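Side-chain contacts in crispr-associated protein Cas5, dvulg subtype (Xanthomonas oryzae pv. oryzae, PDB 3VZI), which probably cleaves CRISPR precursor RNA as a Cas5d endoribonuclease of the CRISPR-mediated microbial immune system: residues A44-P49 with N142-R147; A50-V55 with I194-G199. All blocks are in the same frame, centred on the assembly; numbering follows the deposited sequence.

Interaction 1. Residues A44-P49 with N142-R147; sequences AIHWKP and NRRARR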
loop_
_atom_site.group_PDB
_atom_site.type_symbol
_atom_site.label_atom_id
_atom_site.label_comp_id
_atom_site.label_asym_id
_atom_site.label_seq_id
_atom_site.Cartn_x
_atom_site.Cartn_y
_atom_site.Cartn_z
ATOM N N ALA A 44 6.010 -7.896 -6.320
ATOM C CA ALA A 44 7.401 -7.440 -6.353
ATOM C C ALA A 44 8.293 -8.598 -5.980
ATOM O O ALA A 44 9.401 -8.752 -6.521
ATOM C CB ALA A 44 7.635 -6.264 -5.411
ATOM N N ILE A 45 7.814 -9.423 -5.052
ATOM C CA ILE A 45 8.616 -10.558 -4.599
ATOM C C ILE A 45 8.608 -11.643 -5.655
ATOM O O ILE A 45 9.647 -12.196 -5.967
ATOM C CB ILE A 45 8.178 -11.103 -3.245
ATOM C CG1 ILE A 45 8.259 -9.992 -2.200
ATOM C CG2 ILE A 45 9.072 -12.254 -2.864
ATOM C CD1 ILE A 45 8.039 -10.450 -0.772
ATOM N N HIS A 46 7.435 -11.895 -6.229
ATOM C CA HIS A 46 7.285 -12.847 -7.316
ATOM C C HIS A 46 5.994 -12.657 -8.001
ATOM O O HIS A 46 4.965 -12.638 -7.352
ATOM C CB HIS A 46 7.344 -14.285 -6.806
ATOM C CG HIS A 46 7.166 -15.317 -7.888
ATOM N ND1 HIS A 46 7.953 -15.350 -9.008
ATOM C CD2 HIS A 46 6.271 -16.387 -8.000
ATOM C CE1 HIS A 46 7.561 -16.378 -9.803
ATOM N NE2 HIS A 46 6.535 -17.018 -9.186
ATOM N N TRP A 47 6.027 -12.562 -9.328
ATOM C CA TRP A 47 4.797 -12.628 -10.135
ATOM C C TRP A 47 5.090 -13.076 -11.541
ATOM O O TRP A 47 6.169 -12.827 -12.079
ATOM C CB TRP A 47 4.065 -11.289 -10.149
ATOM C CG TRP A 47 2.863 -11.270 -11.077
ATOM C CD1 TRP A 47 1.556 -11.684 -10.790
ATOM C CD2 TRP A 47 2.820 -10.825 -12.487
ATOM N NE1 TRP A 47 0.750 -11.537 -11.887
ATOM C CE2 TRP A 47 1.441 -11.019 -12.935
ATOM C CE3 TRP A 47 3.755 -10.305 -13.382
ATOM C CZ2 TRP A 47 1.031 -10.696 -14.216
ATOM C CZ3 TRP A 47 3.338 -9.998 -14.687
ATOM C CH2 TRP A 47 2.005 -10.192 -15.090
ATOM N N LYS A 48 4.116 -13.746 -12.147
ATOM C CA LYS A 48 4.205 -14.220 -13.522
ATOM C C LYS A 48 2.797 -14.237 -14.057
ATOM O O LYS A 48 1.847 -14.341 -13.271
ATOM C CB LYS A 48 4.804 -15.639 -13.579
ATOM C CG LYS A 48 6.329 -15.714 -13.547
ATOM C CD LYS A 48 6.940 -14.823 -14.615
ATOM C CE LYS A 48 8.451 -14.901 -14.642
ATOM N NZ LYS A 48 8.927 -15.867 -15.672
ATOM N N PRO A 49 2.633 -14.128 -15.394
ATOM C CA PRO A 49 1.259 -14.173 -15.929
ATOM C C PRO A 49 0.458 -15.394 -15.425
ATOM O O PRO A 49 -0.753 -15.276 -15.210
ATOM C CB PRO A 49 1.487 -14.228 -17.450
ATOM C CG PRO A 49 2.775 -13.500 -17.654
ATOM C CD PRO A 49 3.625 -13.808 -16.449
ATOM N N ASN A 142 8.197 -18.282 -1.484
ATOM C CA ASN A 142 8.636 -18.519 -0.103
ATOM C C ASN A 142 10.156 -18.457 0.038
ATOM O O ASN A 142 10.709 -17.862 0.979
ATOM C CB ASN A 142 8.164 -19.885 0.362
ATOM C CG ASN A 142 6.690 -19.942 0.664
ATOM O OD1 ASN A 142 6.060 -18.942 1.073
ATOM N ND2 ASN A 142 6.112 -21.132 0.480
ATOM N N ARG A 143 10.826 -19.076 -0.918
ATOM C CA ARG A 143 12.286 -19.073 -1.003
ATOM C C ARG A 143 12.755 -17.627 -1.079
ATOM O O ARG A 143 13.776 -17.269 -0.509
ATOM C CB ARG A 143 12.711 -19.869 -2.234
ATOM C CG ARG A 143 14.175 -20.135 -2.404
ATOM C CD ARG A 143 14.527 -20.079 -3.893
ATOM N NE ARG A 143 13.811 -21.057 -4.735
ATOM C CZ ARG A 143 13.546 -20.910 -6.044
ATOM N NH1 ARG A 143 12.905 -21.883 -6.683
ATOM N NH2 ARG A 143 13.901 -19.807 -6.726
ATOM N N ARG A 144 11.976 -16.783 -1.737
ATOM C CA ARG A 144 12.434 -15.421 -2.014
ATOM C C ARG A 144 12.195 -14.461 -0.874
ATOM O O ARG A 144 13.070 -13.631 -0.564
ATOM C CB ARG A 144 11.749 -14.882 -3.244
ATOM C CG ARG A 144 12.288 -15.433 -4.520
ATOM C CD ARG A 144 12.297 -14.274 -5.463
ATOM N NE ARG A 144 11.615 -14.602 -6.686
ATOM C CZ ARG A 144 12.237 -14.714 -7.834
ATOM N NH1 ARG A 144 11.546 -15.029 -8.926
ATOM N NH2 ARG A 144 13.554 -14.491 -7.871
ATOM N N ALA A 145 10.980 -14.560 -0.317
ATOM C CA ALA A 145 10.552 -13.863 0.883
ATOM C C ALA A 145 11.443 -14.210 2.080
ATOM O O ALA A 145 11.892 -13.320 2.800
ATOM C CB ALA A 145 9.107 -14.214 1.171
ATOM N N ARG A 146 11.715 -15.506 2.279
ATOM C CA ARG A 146 12.609 -15.956 3.362
ATOM C C ARG A 146 13.960 -15.266 3.225
ATOM O O ARG A 146 14.486 -14.745 4.199
ATOM C CB ARG A 146 12.777 -17.476 3.356
ATOM C CG ARG A 146 11.609 -18.234 3.944
ATOM C CD ARG A 146 11.871 -19.736 4.060
ATOM N NE ARG A 146 10.638 -20.516 4.290
ATOM C CZ ARG A 146 10.132 -21.437 3.452
ATOM N NH1 ARG A 146 10.735 -21.743 2.297
ATOM N NH2 ARG A 146 9.005 -22.069 3.774
ATOM N N ARG A 147 14.479 -15.255 1.995
ATOM C CA ARG A 147 15.774 -14.657 1.621
ATOM C C ARG A 147 15.772 -13.126 1.461
ATOM O O ARG A 147 16.811 -12.551 1.195
ATOM C CB ARG A 147 16.268 -15.289 0.301
ATOM C CG ARG A 147 17.350 -16.360 0.434
ATOM C CD ARG A 147 17.268 -17.485 -0.592
ATOM N NE ARG A 147 16.189 -18.397 -0.233
ATOM C CZ ARG A 147 16.321 -19.561 0.403
ATOM N NH1 ARG A 147 17.504 -20.040 0.739
ATOM N NH2 ARG A 147 15.244 -20.269 0.686
#

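Interaction 2. Residues A50-V55 with I194-G199; sequences AIRWVV and IDFADG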
loop_
_atom_site.group_PDB
_atom_site.type_symbol
_atom_site.label_atom_id
_atom_site.label_comp_id
_atom_site.label_asym_id
_atom_site.label_seq_id
_atom_site.Cartn_x
_atom_site.Cartn_y
_atom_site.Cartn_z
ATOM N N ALA A 50 1.141 -16.534 -15.212
ATOM C CA ALA A 50 0.538 -17.783 -14.684
ATOM C C ALA A 50 -0.243 -17.626 -13.385
ATOM O O ALA A 50 -1.018 -18.530 -13.008
ATOM C CB ALA A 50 1.619 -18.817 -14.453
ATOM N N ILE A 51 0.003 -16.531 -12.660
ATOM C CA ILE A 51 -0.530 -16.450 -11.305
ATOM C C ILE A 51 -1.216 -15.131 -11.042
ATOM O O ILE A 51 -0.941 -14.116 -11.716
ATOM C CB ILE A 51 0.478 -16.862 -10.179
ATOM C CG1 ILE A 51 1.681 -15.935 -10.075
ATOM C CG2 ILE A 51 0.940 -18.322 -10.332
ATOM C CD1 ILE A 51 2.282 -15.945 -8.693
ATOM N N ARG A 52 -2.135 -15.173 -10.081
ATOM C CA ARG A 52 -2.938 -14.037 -9.696
ATOM C C ARG A 52 -2.927 -13.994 -8.185
ATOM O O ARG A 52 -3.468 -14.873 -7.516
ATOM C CB ARG A 52 -4.369 -14.179 -10.228
ATOM C CG ARG A 52 -5.226 -12.930 -10.051
ATOM C CD ARG A 52 -6.723 -13.205 -10.088
ATOM N NE ARG A 52 -7.451 -11.956 -10.343
ATOM C CZ ARG A 52 -8.783 -11.823 -10.439
ATOM N NH1 ARG A 52 -9.583 -12.875 -10.287
ATOM N NH2 ARG A 52 -9.323 -10.626 -10.686
ATOM N N TRP A 53 -2.289 -12.977 -7.634
ATOM C CA TRP A 53 -2.311 -12.786 -6.190
ATOM C C TRP A 53 -3.611 -12.258 -5.732
ATOM O O TRP A 53 -4.074 -11.239 -6.243
ATOM C CB TRP A 53 -1.243 -11.801 -5.793
ATOM C CG TRP A 53 0.073 -12.473 -5.660
ATOM C CD1 TRP A 53 1.156 -12.357 -6.483
ATOM C CD2 TRP A 53 0.462 -13.438 -4.634
ATOM N NE1 TRP A 53 2.181 -13.133 -6.035
ATOM C CE2 TRP A 53 1.826 -13.812 -4.930
ATOM C CE3 TRP A 53 -0.167 -13.996 -3.538
ATOM C CZ2 TRP A 53 2.524 -14.708 -4.163
ATOM C CZ3 TRP A 53 0.547 -14.903 -2.761
ATOM C CH2 TRP A 53 1.863 -15.250 -3.070
ATOM N N VAL A 54 -4.219 -12.937 -4.769
ATOM C CA VAL A 54 -5.443 -12.442 -4.139
ATOM C C VAL A 54 -5.197 -12.185 -2.663
ATOM O O VAL A 54 -4.808 -13.104 -1.948
ATOM C CB VAL A 54 -6.625 -13.419 -4.343
ATOM C CG1 VAL A 54 -7.707 -13.221 -3.300
ATOM C CG2 VAL A 54 -7.219 -13.254 -5.737
ATOM N N VAL A 55 -5.432 -10.947 -2.222
ATOM C CA VAL A 55 -5.320 -10.544 -0.820
ATOM C C VAL A 55 -6.598 -10.867 -0.073
ATOM O O VAL A 55 -7.668 -10.436 -0.483
ATOM C CB VAL A 55 -5.021 -9.038 -0.694
ATOM C CG1 VAL A 55 -5.079 -8.586 0.747
ATOM C CG2 VAL A 55 -3.641 -8.732 -1.254
ATOM N N ILE A 194 -7.666 -2.221 -8.352
ATOM C CA ILE A 194 -7.841 -1.688 -9.681
ATOM C C ILE A 194 -8.455 -2.771 -10.584
ATOM O O ILE A 194 -8.270 -3.957 -10.342
ATOM C CB ILE A 194 -6.447 -1.196 -10.117
ATOM C CG1 ILE A 194 -6.370 0.329 -9.973
ATOM C CG2 ILE A 194 -5.990 -1.787 -11.446
ATOM C CD1 ILE A 194 -5.111 0.765 -9.257
ATOM N N ASP A 195 -9.233 -2.378 -11.580
ATOM C CA ASP A 195 -9.766 -3.351 -12.530
ATOM C C ASP A 195 -8.634 -4.186 -13.174
ATOM O O ASP A 195 -7.897 -3.705 -14.048
ATOM C CB ASP A 195 -10.625 -2.652 -13.601
ATOM C CG ASP A 195 -11.369 -3.634 -14.533
ATOM O OD1 ASP A 195 -11.820 -3.191 -15.615
ATOM O OD2 ASP A 195 -11.529 -4.832 -14.198
ATOM N N PHE A 196 -8.496 -5.424 -12.694
ATOM C CA PHE A 196 -7.754 -6.491 -13.377
ATOM C C PHE A 196 -7.740 -6.342 -14.907
ATOM O O PHE A 196 -6.673 -6.344 -15.515
ATOM C CB PHE A 196 -8.337 -7.853 -12.971
ATOM C CG PHE A 196 -9.807 -7.804 -12.599
ATOM C CD1 PHE A 196 -10.208 -7.439 -11.309
ATOM C CD2 PHE A 196 -10.798 -8.119 -13.540
ATOM C CE1 PHE A 196 -11.561 -7.392 -10.970
ATOM C CE2 PHE A 196 -12.151 -8.072 -13.200
ATOM C CZ PHE A 196 -12.532 -7.710 -11.914
ATOM N N ALA A 197 -8.927 -6.190 -15.506
ATOM C CA ALA A 197 -9.088 -5.971 -16.959
ATOM C C ALA A 197 -8.209 -4.853 -17.553
ATOM O O ALA A 197 -7.145 -5.142 -18.108
ATOM C CB ALA A 197 -10.556 -5.757 -17.319
ATOM N N ASP A 198 -8.637 -3.594 -17.439
ATOM C CA ASP A 198 -7.865 -2.465 -17.989
ATOM C C ASP A 198 -6.728 -1.936 -17.088
ATOM O O ASP A 198 -6.011 -1.001 -17.466
ATOM C CB ASP A 198 -8.793 -1.320 -18.445
ATOM C CG ASP A 198 -9.815 -0.903 -17.378
ATOM O OD1 ASP A 198 -10.718 -0.090 -17.703
ATOM O OD2 ASP A 198 -9.715 -1.374 -16.225
ATOM N N GLY A 199 -6.570 -2.533 -15.908
ATOM C CA GLY A 199 -5.519 -2.139 -14.965
ATOM C C GLY A 199 -5.484 -0.653 -14.631
ATOM O O GLY A 199 -4.401 -0.097 -14.406
#

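Interaction 1. Residues A44-P49 with N142-R147
I45 and the bent chain of R144 run antiparallel past one another, I45 CG2 against R144 CB, where the C-terminal part of helix 35-45 meets helix 134-146, the two helices of the RRM-like (ferredoxin-like) fold. The CG2 methyl of I45 does most of the touching: it meets R144 CB at 3.8 Å and lies 3.9 Å from the backbone N of A145. I45 CD1 reaches the methyl CB of A145 at 4.4 Å. A branched aliphatic residue suits this place, since it also packs on F141, F165 and L9, and the small A145 lets the helix 134-146 come near, with the CA atoms of I45 and A145 6.7 Å apart.

R144 does two jobs. Its aliphatic part covers I45, while bends at chi2 and chi3 carry the guanidinium back over the end of helix 35-45. There R144 NE comes within 3.2 Å of I45 O, but at an angle too poor for a hydrogen bond, so the approach is at most loosely electrostatic. R144 NH1 stops 3.6 Å from H46 ND1, which sits at the guanidinium edge near its plane; the imidazole is tilted 39° against that plane.

At H46 the backbone turns extended after the helix. With CG anti to its own N (chi1 179°), its ring is directed toward helix 134-146, where H46 NE2 is hydrogen-bonded to H137 ND1 and the two rings meet with their planes only modestly inclined. That bond positions the imidazole that R144 approaches.

Further along, R147 folds back on R143: R147 NE bonds to R143 O at 2.7 Å, while R147 N reaches the same oxygen from the opposite face of its carbonyl plane.

Interaction 2. Residues A50-V55 with I194-G199
R52, in the extended strand 51-60, faces F196, in the loop that joins strands 184-194 and 202-210, across a gap of 9.7 Å between CA atoms, too wide for backbone pairing. The strand spends its backbone bonds elsewhere, R52 pairing with E123 of strand 114-124. The loop is a tight turn: G199 N gives a weak bond to D195 O, A197 N makes a weak Asx-turn bond to D195 OD2, and D195 also pairs with T201. G199 takes a positive phi of 53°, which costs little for a residue without a side chain.

A long side chain suits this gap, and that of R52 spans it, stretched from CG to NE, with CG anti to the backbone N (chi1 -171°). It ends with NH2 over one face of the F196 ring, 3.4 Å from F196 CD1. The guanidinium stands nearly upright on the ring, the planes 84° apart, so an N-H edge rather than a flat stack meets the phenyl. R52 CZ lies 5.1 Å from the ring centroid, making this a long and at most weak cation-pi contact. D195 OD2 lies over the ring too, near its rim. R52 also touches T125 and P219.

The result is a small surface contact between the second strand of the RRM-like sheet and the turn of the two-stranded antiparallel hairpin 184-194/202-210, beside that sheet.

The two contacts, with centres 16 Å apart, are tied through the short connection between helix 35-45 and strand 51-60. H46, from interaction 1, offers its backbone O to W53 NE1 of interaction 2's strand at 3.1 Å, a probable hydrogen bond, and H46 CD2 packs on I51 CD1 at 4.1 Å. Side chains alternate along this strand: I51 and W53 face the helices that meet in interaction 1, whereas R52 points to the other side, toward the hairpin turn of 194-199. One strand thus links the helix-covered core to a peripheral surface contact.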